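Local coordinates for serine--tRNA ligase (Pyrococcus horikoshii, PDB 2DQ0), which attaches serine to tRNA(Ser), and probably also to tRNA(Sec), activating the amino acid with ATP, at residues Ala258-Lys269 with Gln381-Asp391; Leu166-Phe174 with Phe185-Val193. All blocks are in the same frame, centred on the assembly; numbering follows the deposited sequence.

Contact 1 (258-269 with 381-391) and contact 2 (166-174 with 185-193) lie on opposite sides of the chain's centre, their centres 42 Å apart and their nearest atoms about 22 Å apart. The homodimer closes that gap: Met260 of contact 1 packs on Tyr187 of the second subunit, a contact 2 residue there, so pairings remote within one chain become neighbours in the dimer. The seryl-adenylate analogue comes about 8 Å from the side chain of Gln381 and about 7 Å from that of Tyr186 (nearest atoms). Gln381 is hydrogen-bonded to Glu254, a predicted serine-binding residue, and Tyr186 packs on Val299, a predicted ATP-binding residue.

Contact 1: Ala258-Lys269 with Gln381-Asp391; sequences AGMHANEILDGK and QARRLNIRFRD
Ala258 CB meets Leu385 CD1 at 3.9 Å in the helical ends that precede a parallel beta pairing: strand 264-267 runs beside strand 387-390, their axes 38° apart, and so joins the mixed sheet of the class II catalytic core. Nearby, Gln381 directs its amide to Thr402 and to Glu254, a predicted serine-binding residue. Within the type I turn from Gly259 to Ala262, His261 lies between Leu266 CD2 on one ring face and Met260 CG on the other; its ND1 donates to the Glu264 carboxylate and its NE2 bonds Tyr275. Glu264 also forms a salt bridge with Arg176 of the second subunit. Ala262 rests its methyl against Leu385, and Asn263 N donates to Leu385 O (2.8 Å). The two asparagines meet side chain to side chain: Asn386, with CG anti to its backbone N (chi1 -179°), offers OD1 to Asn263 ND2 at 3.3 Å, the amide planes 79° apart. The bond is long and bent, ND2 reaching OD1 from beside the C=O and tilted from its plane. Within the strands the bonds zigzag: Arg388 N gives to Glu264 O (3.0 Å), Leu266 N to Arg388 O, and Arg390 N to Leu266 O (3.0 Å). On one face Ile265 lies alongside the Arg388 chain, both pointing the same way; Ile265 CG2 rests on the Arg390 stem, 3.8 Å from CD, while CD1 reaches the guanidinium ends of both arginines. On the other face Leu266 CB lies 3.9 Å from Phe389 CB. The ladder ends in an Asx turn, with Asp267 OD1 accepting from Lys269 N through its anti lone pair. Asp391, salt-bridged to Arg312, lies close by. Gly268 N donates to Arg390 O at 3.1 Å, while its CA sits at the edge of the Phe389 ring.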
loop_
_atom_site.group_PDB
_atom_site.type_symbol
_atom_site.label_atom_id
_atom_site.label_comp_id
_atom_site.label_asym_id
_atom_site.label_seq_id
_atom_site.Cartn_x
_atom_site.Cartn_y
_atom_site.Cartn_z
ATOM N N ALA A 258 -14.965 -7.454 3.045
ATOM C CA ALA A 258 -16.400 -7.469 2.772
ATOM C C ALA A 258 -16.657 -7.711 1.279
ATOM O O ALA A 258 -17.574 -8.438 0.908
ATOM C CB ALA A 258 -17.047 -6.159 3.213
ATOM N N GLY A 259 -15.854 -7.111 0.416
ATOM C CA GLY A 259 -16.064 -7.336 -0.996
ATOM C C GLY A 259 -15.753 -8.776 -1.379
ATOM O O GLY A 259 -16.222 -9.263 -2.406
ATOM N N MET A 260 -14.971 -9.462 -0.551
ATOM C CA MET A 260 -14.584 -10.851 -0.812
ATOM C C MET A 260 -15.723 -11.782 -1.253
ATOM O O MET A 260 -15.527 -12.657 -2.088
ATOM C CB MET A 260 -13.895 -11.442 0.427
ATOM C CG MET A 260 -13.490 -12.908 0.301
ATOM S SD MET A 260 -12.707 -13.554 1.813
ATOM C CE MET A 260 -11.178 -14.090 1.174
ATOM N N HIS A 261 -16.909 -11.602 -0.683
ATOM C CA HIS A 261 -18.047 -12.439 -1.032
ATOM C C HIS A 261 -19.178 -11.658 -1.693
ATOM O O HIS A 261 -20.340 -12.043 -1.606
ATOM C CB HIS A 261 -18.571 -13.159 0.214
ATOM C CG HIS A 261 -17.636 -14.196 0.749
ATOM N ND1 HIS A 261 -17.328 -15.349 0.055
ATOM C CD2 HIS A 261 -16.943 -14.259 1.911
ATOM C CE1 HIS A 261 -16.484 -16.077 0.768
ATOM N NE2 HIS A 261 -16.235 -15.438 1.899
ATOM N N ALA A 262 -18.835 -10.550 -2.341
ATOM C CA ALA A 262 -19.828 -9.737 -3.037
ATOM C C ALA A 262 -20.494 -10.620 -4.089
ATOM O O ALA A 262 -19.821 -11.410 -4.746
ATOM C CB ALA A 262 -19.154 -8.536 -3.720
ATOM N N ASN A 263 -21.810 -10.480 -4.232
ATOM C CA ASN A 263 -22.608 -11.234 -5.199
ATOM C C ASN A 263 -22.578 -12.748 -4.973
ATOM O O ASN A 263 -22.339 -13.517 -5.892
ATOM C CB ASN A 263 -22.153 -10.912 -6.630
ATOM C CG ASN A 263 -22.457 -9.482 -7.035
ATOM O OD1 ASN A 263 -21.663 -8.839 -7.726
ATOM N ND2 ASN A 263 -23.614 -8.974 -6.618
ATOM N N GLU A 264 -22.797 -13.175 -3.741
ATOM C CA GLU A 264 -22.817 -14.597 -3.449
ATOM C C GLU A 264 -24.029 -14.892 -2.605
ATOM O O GLU A 264 -24.567 -14.014 -1.922
ATOM C CB GLU A 264 -21.582 -15.054 -2.653
ATOM C CG GLU A 264 -20.237 -14.893 -3.352
ATOM C CD GLU A 264 -19.097 -15.548 -2.579
ATOM O OE1 GLU A 264 -17.923 -15.233 -2.858
ATOM O OE2 GLU A 264 -19.370 -16.387 -1.695
ATOM N N ILE A 265 -24.477 -16.132 -2.688
ATOM C CA ILE A 265 -25.564 -16.582 -1.854
ATOM C C ILE A 265 -24.792 -17.612 -1.072
ATOM O O ILE A 265 -24.401 -18.638 -1.612
ATOM C CB ILE A 265 -26.680 -17.254 -2.647
ATOM C CG1 ILE A 265 -27.404 -16.200 -3.490
ATOM C CG2 ILE A 265 -27.640 -17.963 -1.678
ATOM C CD1 ILE A 265 -28.423 -16.764 -4.444
ATOM N N LEU A 266 -24.508 -17.301 0.181
ATOM C CA LEU A 266 -23.744 -18.211 1.003
ATOM C C LEU A 266 -24.606 -19.382 1.432
ATOM O O LEU A 266 -25.834 -19.316 1.383
ATOM C CB LEU A 266 -23.208 -17.475 2.233
ATOM C CG LEU A 266 -22.189 -16.364 1.961
ATOM C CD1 LEU A 266 -21.918 -15.625 3.261
ATOM C CD2 LEU A 266 -20.881 -16.947 1.383
ATOM N N ASP A 267 -23.948 -20.466 1.826
ATOM C CA ASP A 267 -24.635 -21.647 2.313
ATOM C C ASP A 267 -24.664 -21.440 3.832
ATOM O O ASP A 267 -23.615 -21.360 4.473
ATOM C CB ASP A 267 -23.841 -22.903 1.947
ATOM C CG ASP A 267 -24.592 -24.189 2.265
ATOM O OD1 ASP A 267 -24.940 -24.406 3.452
ATOM O OD2 ASP A 267 -24.825 -24.983 1.323
ATOM N N GLY A 268 -25.863 -21.331 4.393
ATOM C CA GLY A 268 -26.008 -21.105 5.823
ATOM C C GLY A 268 -25.276 -22.064 6.751
ATOM O O GLY A 268 -25.002 -21.737 7.920
ATOM N N LYS A 269 -24.952 -23.254 6.258
ATOM C CA LYS A 269 -24.267 -24.193 7.120
ATOM C C LYS A 269 -22.871 -23.718 7.481
ATOM O O LYS A 269 -22.296 -24.190 8.459
ATOM C CB LYS A 269 -24.210 -25.582 6.478
ATOM C CG LYS A 269 -25.565 -26.278 6.440
ATOM C CD LYS A 269 -26.285 -26.214 7.799
ATOM C CE LYS A 269 -25.633 -27.097 8.866
ATOM N NZ LYS A 269 -25.850 -28.554 8.611
ATOM N N GLN A 381 -24.089 -3.369 4.521
ATOM C CA GLN A 381 -23.092 -3.656 3.499
ATOM C C GLN A 381 -23.609 -4.774 2.621
ATOM O O GLN A 381 -23.491 -4.721 1.387
ATOM C CB GLN A 381 -21.754 -4.058 4.140
ATOM C CG GLN A 381 -21.215 -3.010 5.094
ATOM C CD GLN A 381 -19.844 -3.338 5.613
ATOM O OE1 GLN A 381 -19.613 -4.405 6.190
ATOM N NE2 GLN A 381 -18.916 -2.413 5.421
ATOM N N ALA A 382 -24.190 -5.782 3.270
ATOM C CA ALA A 382 -24.754 -6.930 2.569
ATOM C C ALA A 382 -25.722 -6.495 1.483
ATOM O O ALA A 382 -25.691 -7.017 0.372
ATOM C CB ALA A 382 -25.463 -7.845 3.543
ATOM N N ARG A 383 -26.574 -5.529 1.786
ATOM C CA ARG A 383 -27.540 -5.085 0.791
ATOM C C ARG A 383 -26.858 -4.368 -0.370
ATOM O O ARG A 383 -27.386 -4.353 -1.472
ATOM C CB ARG A 383 -28.586 -4.183 1.448
ATOM C CG ARG A 383 -29.935 -4.122 0.737
ATOM C CD ARG A 383 -30.984 -3.429 1.619
ATOM N NE ARG A 383 -31.376 -4.236 2.781
ATOM C CZ ARG A 383 -32.362 -5.136 2.770
ATOM N NH1 ARG A 383 -32.647 -5.818 3.872
ATOM N NH2 ARG A 383 -33.075 -5.356 1.662
ATOM N N ARG A 384 -25.678 -3.796 -0.132
ATOM C CA ARG A 384 -24.955 -3.084 -1.189
ATOM C C ARG A 384 -24.132 -4.033 -2.024
ATOM O O ARG A 384 -24.130 -3.962 -3.241
ATOM C CB ARG A 384 -24.014 -2.021 -0.601
ATOM C CG ARG A 384 -24.713 -0.820 0.006
ATOM C CD ARG A 384 -23.894 -0.200 1.145
ATOM N NE ARG A 384 -23.139 0.976 0.724
ATOM C CZ ARG A 384 -23.659 2.189 0.575
ATOM N NH1 ARG A 384 -22.882 3.193 0.178
ATOM N NH2 ARG A 384 -24.944 2.404 0.838
ATOM N N LEU A 385 -23.423 -4.928 -1.359
ATOM C CA LEU A 385 -22.570 -5.879 -2.051
ATOM C C LEU A 385 -23.300 -7.143 -2.496
ATOM O O LEU A 385 -22.693 -8.043 -3.077
ATOM C CB LEU A 385 -21.397 -6.239 -1.147
ATOM C CG LEU A 385 -20.581 -5.003 -0.781
ATOM C CD1 LEU A 385 -19.530 -5.341 0.283
ATOM C CD2 LEU A 385 -19.954 -4.457 -2.061
ATOM N N ASN A 386 -24.604 -7.190 -2.239
ATOM C CA ASN A 386 -25.441 -8.341 -2.578
ATOM C C ASN A 386 -24.909 -9.621 -1.953
ATOM O O ASN A 386 -24.587 -10.577 -2.646
ATOM C CB ASN A 386 -25.543 -8.512 -4.095
ATOM C CG ASN A 386 -26.434 -9.685 -4.498
ATOM O OD1 ASN A 386 -26.575 -9.982 -5.684
ATOM N ND2 ASN A 386 -27.036 -10.360 -3.511
ATOM N N ILE A 387 -24.810 -9.633 -0.634
ATOM C CA ILE A 387 -24.315 -10.798 0.061
ATOM C C ILE A 387 -25.459 -11.418 0.836
ATOM O O ILE A 387 -25.844 -10.942 1.910
ATOM C CB ILE A 387 -23.181 -10.426 1.011
ATOM C CG1 ILE A 387 -22.024 -9.840 0.206
ATOM C CG2 ILE A 387 -22.719 -11.645 1.776
ATOM C CD1 ILE A 387 -20.871 -9.432 1.060
ATOM N N ARG A 388 -26.004 -12.485 0.268
ATOM C CA ARG A 388 -27.110 -13.194 0.875
ATOM C C ARG A 388 -26.700 -14.610 1.212
ATOM O O ARG A 388 -25.570 -15.035 0.934
ATOM C CB ARG A 388 -28.294 -13.218 -0.089
ATOM C CG ARG A 388 -28.794 -11.839 -0.456
ATOM C CD ARG A 388 -29.902 -11.913 -1.453
ATOM N NE ARG A 388 -29.447 -12.471 -2.719
ATOM C CZ ARG A 388 -30.246 -12.708 -3.755
ATOM N NH1 ARG A 388 -29.746 -13.209 -4.875
ATOM N NH2 ARG A 388 -31.550 -12.453 -3.666
ATOM N N PHE A 389 -27.630 -15.335 1.819
ATOM C CA PHE A 389 -27.401 -16.721 2.186
ATOM C C PHE A 389 -28.744 -17.436 2.193
ATOM O O PHE A 389 -29.791 -16.799 2.322
ATOM C CB PHE A 389 -26.774 -16.808 3.573
ATOM C CG PHE A 389 -27.735 -16.520 4.685
ATOM C CD1 PHE A 389 -28.344 -15.276 4.785
ATOM C CD2 PHE A 389 -28.052 -17.506 5.614
ATOM C CE1 PHE A 389 -29.263 -15.009 5.793
ATOM C CE2 PHE A 389 -28.969 -17.257 6.631
ATOM C CZ PHE A 389 -29.580 -15.999 6.724
ATOM N N ARG A 390 -28.708 -18.756 2.037
ATOM C CA ARG A 390 -29.918 -19.574 2.055
ATOM C C ARG A 390 -29.579 -20.801 2.897
ATOM O O ARG A 390 -28.487 -21.359 2.788
ATOM C CB ARG A 390 -30.334 -19.962 0.623
ATOM C CG ARG A 390 -29.738 -21.260 0.072
ATOM C CD ARG A 390 -29.627 -21.224 -1.449
ATOM N NE ARG A 390 -30.834 -20.701 -2.090
ATOM C CZ ARG A 390 -30.890 -20.305 -3.362
ATOM N NH1 ARG A 390 -32.030 -19.845 -3.872
ATOM N NH2 ARG A 390 -29.803 -20.359 -4.126
ATOM N N ASP A 391 -30.497 -21.202 3.765
ATOM C CA ASP A 391 -30.266 -22.361 4.627
ATOM C C ASP A 391 -30.653 -23.680 3.966
ATOM O O ASP A 391 -30.076 -24.727 4.255
ATOM C CB ASP A 391 -31.034 -22.188 5.935
ATOM C CG ASP A 391 -30.149 -21.730 7.062
ATOM O OD1 ASP A 391 -30.685 -21.242 8.076
ATOM O OD2 ASP A 391 -28.914 -21.869 6.941
#

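Contact 2: Leu166-Phe174 with Phe185-Val193. With SO4 (sulfate ion), chain F.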
loop_
_atom_site.group_PDB
_atom_site.type_symbol
_atom_site.label_atom_id
_atom_site.label_comp_id
_atom_site.label_asym_id
_atom_site.label_seq_id
_atom_site.Cartn_x
_atom_site.Cartn_y
_atom_site.Cartn_z
ATOM N N LEU A 166 9.620 8.261 20.910
ATOM C CA LEU A 166 10.196 7.653 19.715
ATOM C C LEU A 166 11.570 8.226 19.452
ATOM O O LEU A 166 12.469 7.518 18.983
ATOM C CB LEU A 166 9.317 7.871 18.488
ATOM C CG LEU A 166 8.041 7.039 18.420
ATOM C CD1 LEU A 166 7.082 7.677 17.435
ATOM C CD2 LEU A 166 8.370 5.609 18.004
ATOM N N GLU A 167 11.720 9.508 19.773
ATOM C CA GLU A 167 12.961 10.247 19.577
ATOM C C GLU A 167 14.063 9.769 20.505
ATOM O O GLU A 167 15.140 9.405 20.055
ATOM C CB GLU A 167 12.715 11.737 19.814
ATOM C CG GLU A 167 13.349 12.689 18.795
ATOM C CD GLU A 167 14.866 12.588 18.719
ATOM O OE1 GLU A 167 15.386 11.604 18.145
ATOM O OE2 GLU A 167 15.540 13.503 19.236
ATOM N N ILE A 168 13.791 9.754 21.808
ATOM C CA ILE A 168 14.800 9.334 22.763
ATOM C C ILE A 168 15.142 7.850 22.566
ATOM O O ILE A 168 16.245 7.407 22.873
ATOM C CB ILE A 168 14.341 9.627 24.233
ATOM C CG1 ILE A 168 13.421 8.535 24.749
ATOM C CG2 ILE A 168 13.589 10.948 24.309
ATOM C CD1 ILE A 168 14.097 7.654 25.764
ATOM N N LEU A 169 14.194 7.093 22.027
ATOM C CA LEU A 169 14.389 5.676 21.778
ATOM C C LEU A 169 15.018 5.381 20.407
ATOM O O LEU A 169 15.338 4.234 20.109
ATOM C CB LEU A 169 13.047 4.962 21.888
ATOM C CG LEU A 169 12.813 4.030 23.073
ATOM C CD1 LEU A 169 13.385 4.650 24.324
ATOM C CD2 LEU A 169 11.313 3.746 23.230
ATOM N N GLY A 170 15.194 6.417 19.586
ATOM C CA GLY A 170 15.756 6.253 18.259
ATOM C C GLY A 170 14.878 5.392 17.363
ATOM O O GLY A 170 15.388 4.667 16.497
ATOM N N GLY A 171 13.556 5.491 17.545
ATOM C CA GLY A 171 12.636 4.661 16.786
ATOM C C GLY A 171 11.881 5.218 15.607
ATOM O O GLY A 171 11.036 4.534 15.035
ATOM N N ALA A 172 12.171 6.447 15.226
ATOM C CA ALA A 172 11.483 7.043 14.092
ATOM C C ALA A 172 12.252 8.214 13.512
ATOM O O ALA A 172 13.147 8.775 14.142
ATOM C CB ALA A 172 10.103 7.504 14.512
ATOM N N ASP A 173 11.926 8.559 12.280
ATOM C CA ASP A 173 12.542 9.712 11.653
ATOM C C ASP A 173 11.369 10.327 10.900
ATOM O O ASP A 173 10.865 9.768 9.925
ATOM C CB ASP A 173 13.688 9.317 10.712
ATOM C CG ASP A 173 14.411 10.532 10.097
ATOM O OD1 ASP A 173 13.823 11.634 9.966
ATOM O OD2 ASP A 173 15.583 10.360 9.711
ATOM N N PHE A 174 10.913 11.464 11.411
ATOM C CA PHE A 174 9.806 12.172 10.837
ATOM C C PHE A 174 10.252 13.157 9.775
ATOM O O PHE A 174 9.692 13.227 8.672
ATOM C CB PHE A 174 9.039 12.890 11.943
ATOM C CG PHE A 174 8.250 11.960 12.825
ATOM C CD1 PHE A 174 8.689 11.646 14.100
ATOM C CD2 PHE A 174 7.060 11.378 12.362
ATOM C CE1 PHE A 174 7.961 10.767 14.904
ATOM C CE2 PHE A 174 6.334 10.502 13.160
ATOM C CZ PHE A 174 6.785 10.196 14.432
ATOM N N PHE A 185 3.529 11.200 7.378
ATOM C CA PHE A 185 4.137 9.974 6.863
ATOM C C PHE A 185 5.358 9.824 7.787
ATOM O O PHE A 185 5.730 10.763 8.469
ATOM C CB PHE A 185 4.629 10.127 5.431
ATOM C CG PHE A 185 3.581 9.862 4.407
ATOM C CD1 PHE A 185 2.936 10.907 3.764
ATOM C CD2 PHE A 185 3.231 8.557 4.086
ATOM C CE1 PHE A 185 1.965 10.654 2.816
ATOM C CE2 PHE A 185 2.260 8.299 3.136
ATOM C CZ PHE A 185 1.622 9.350 2.496
ATOM N N TYR A 186 6.000 8.674 7.810
ATOM C CA TYR A 186 7.147 8.507 8.683
ATOM C C TYR A 186 8.021 7.313 8.294
ATOM O O TYR A 186 7.597 6.465 7.508
ATOM C CB TYR A 186 6.646 8.242 10.087
ATOM C CG TYR A 186 5.658 7.113 10.079
ATOM C CD1 TYR A 186 4.298 7.371 9.917
ATOM C CD2 TYR A 186 6.080 5.778 10.110
ATOM C CE1 TYR A 186 3.384 6.343 9.781
ATOM C CE2 TYR A 186 5.157 4.721 9.975
ATOM C CZ TYR A 186 3.808 5.021 9.814
ATOM O OH TYR A 186 2.857 4.032 9.712
ATOM N N TYR A 187 9.245 7.276 8.831
ATOM C CA TYR A 187 10.122 6.120 8.669
ATOM C C TYR A 187 10.091 5.627 10.118
ATOM O O TYR A 187 10.228 6.424 11.053
ATOM C CB TYR A 187 11.595 6.456 8.333
ATOM C CG TYR A 187 11.886 6.872 6.915
ATOM C CD1 TYR A 187 11.689 8.196 6.506
ATOM C CD2 TYR A 187 12.350 5.946 5.974
ATOM C CE1 TYR A 187 11.942 8.586 5.213
ATOM C CE2 TYR A 187 12.612 6.330 4.663
ATOM C CZ TYR A 187 12.404 7.655 4.293
ATOM O OH TYR A 187 12.663 8.070 3.014
ATOM N N LEU A 188 9.871 4.335 10.307
ATOM C CA LEU A 188 9.878 3.747 11.637
ATOM C C LEU A 188 11.223 2.970 11.680
ATOM O O LEU A 188 11.629 2.338 10.684
ATOM C CB LEU A 188 8.680 2.830 11.776
ATOM C CG LEU A 188 7.682 3.035 12.905
ATOM C CD1 LEU A 188 7.244 4.501 13.051
ATOM C CD2 LEU A 188 6.502 2.138 12.596
ATOM N N LEU A 189 11.919 3.041 12.814
ATOM C CA LEU A 189 13.234 2.417 12.946
ATOM C C LEU A 189 13.443 1.456 14.108
ATOM O O LEU A 189 12.657 1.411 15.063
ATOM C CB LEU A 189 14.307 3.506 13.050
ATOM C CG LEU A 189 14.264 4.666 12.052
ATOM C CD1 LEU A 189 15.053 5.834 12.611
ATOM C CD2 LEU A 189 14.841 4.246 10.705
ATOM N N ASN A 190 14.530 0.688 13.992
ATOM C CA ASN A 190 14.964 -0.279 14.989
ATOM C C ASN A 190 13.935 -1.130 15.723
ATOM O O ASN A 190 13.078 -1.771 15.100
ATOM C CB ASN A 190 15.843 0.430 16.008
ATOM C CG ASN A 190 16.950 1.191 15.349
ATOM O OD1 ASN A 190 17.013 2.401 15.441
ATOM N ND2 ASN A 190 17.819 0.482 14.646
ATOM N N GLU A 191 14.021 -1.142 17.048
ATOM C CA GLU A 191 13.127 -1.982 17.804
ATOM C C GLU A 191 11.663 -1.670 17.568
ATOM O O GLU A 191 10.815 -2.554 17.688
ATOM C CB GLU A 191 13.495 -1.963 19.293
ATOM C CG GLU A 191 14.177 -0.690 19.715
ATOM C CD GLU A 191 15.677 -0.713 19.518
ATOM O OE1 GLU A 191 16.200 0.245 18.919
ATOM O OE2 GLU A 191 16.337 -1.665 19.978
ATOM N N ILE A 192 11.350 -0.443 17.168
ATOM C CA ILE A 192 9.953 -0.117 16.916
ATOM C C ILE A 192 9.433 -0.900 15.696
ATOM O O ILE A 192 8.244 -1.203 15.605
ATOM C CB ILE A 192 9.769 1.390 16.691
ATOM C CG1 ILE A 192 10.232 2.157 17.936
ATOM C CG2 ILE A 192 8.301 1.687 16.385
ATOM C CD1 ILE A 192 9.431 1.811 19.224
ATOM N N VAL A 193 10.321 -1.221 14.754
ATOM C CA VAL A 193 9.907 -1.997 13.590
ATOM C C VAL A 193 9.596 -3.413 14.061
ATOM O O VAL A 193 8.602 -4.012 13.641
ATOM C CB VAL A 193 11.008 -2.041 12.494
ATOM C CG1 VAL A 193 10.600 -2.985 11.382
ATOM C CG2 VAL A 193 11.224 -0.649 11.912
HETATM S S SO4 F . 12.510 13.804 13.607
HETATM O O1 SO4 F . 11.353 14.714 13.510
HETATM O O2 SO4 F . 13.148 13.959 14.938
HETATM O O3 SO4 F . 13.488 14.117 12.543
HETATM O O4 SO4 F . 12.064 12.411 13.455
#
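Ala172 and Leu188 face each other as a non-hydrogen-bonded pair in a short antiparallel sheet at the dimer interface, where Leu188 and Leu189 extend the ladder to a strand of the second subunit. The next pair, Asp173 with Tyr187, is hydrogen-bonded both ways: Asp173 N to Tyr187 O at 3.0 Å, Tyr187 N to Asp173 O at 3.2 Å. A third bond, Leu189 N to Gly171 O, is 2.8 Å long. The first strand follows helix 162-168, closed at Gly170 by a Schellman motif. Next to it, Ile192 CG1 lies 3.7 Å from Gly171 CA. The Leu166 and Ile192 side chains cross at about a right angle, Leu166 CD2 touching Ile192 CG1. Beyond the sheet, Phe174 keeps CG beside its backbone N (chi1 -72°), and the ring's CE2 lies 3.8 Å from Tyr186 CB. With an alanine in place of this phenylalanine, Tyr186 CB and Ile296 would probably lose their aromatic cover, leaving a gap beside the strand. Tyr187 OH bonds Pro256 O of the second subunit. Asp173, salt-bridged to Arg176, caps a backbone N near the start of helix 175-180. A sulfate, probably from the crystallisation liquor, accepts through O4 from Phe174 N just ahead of that helix, consistent with a helix start whose N-H groups would favour an anion.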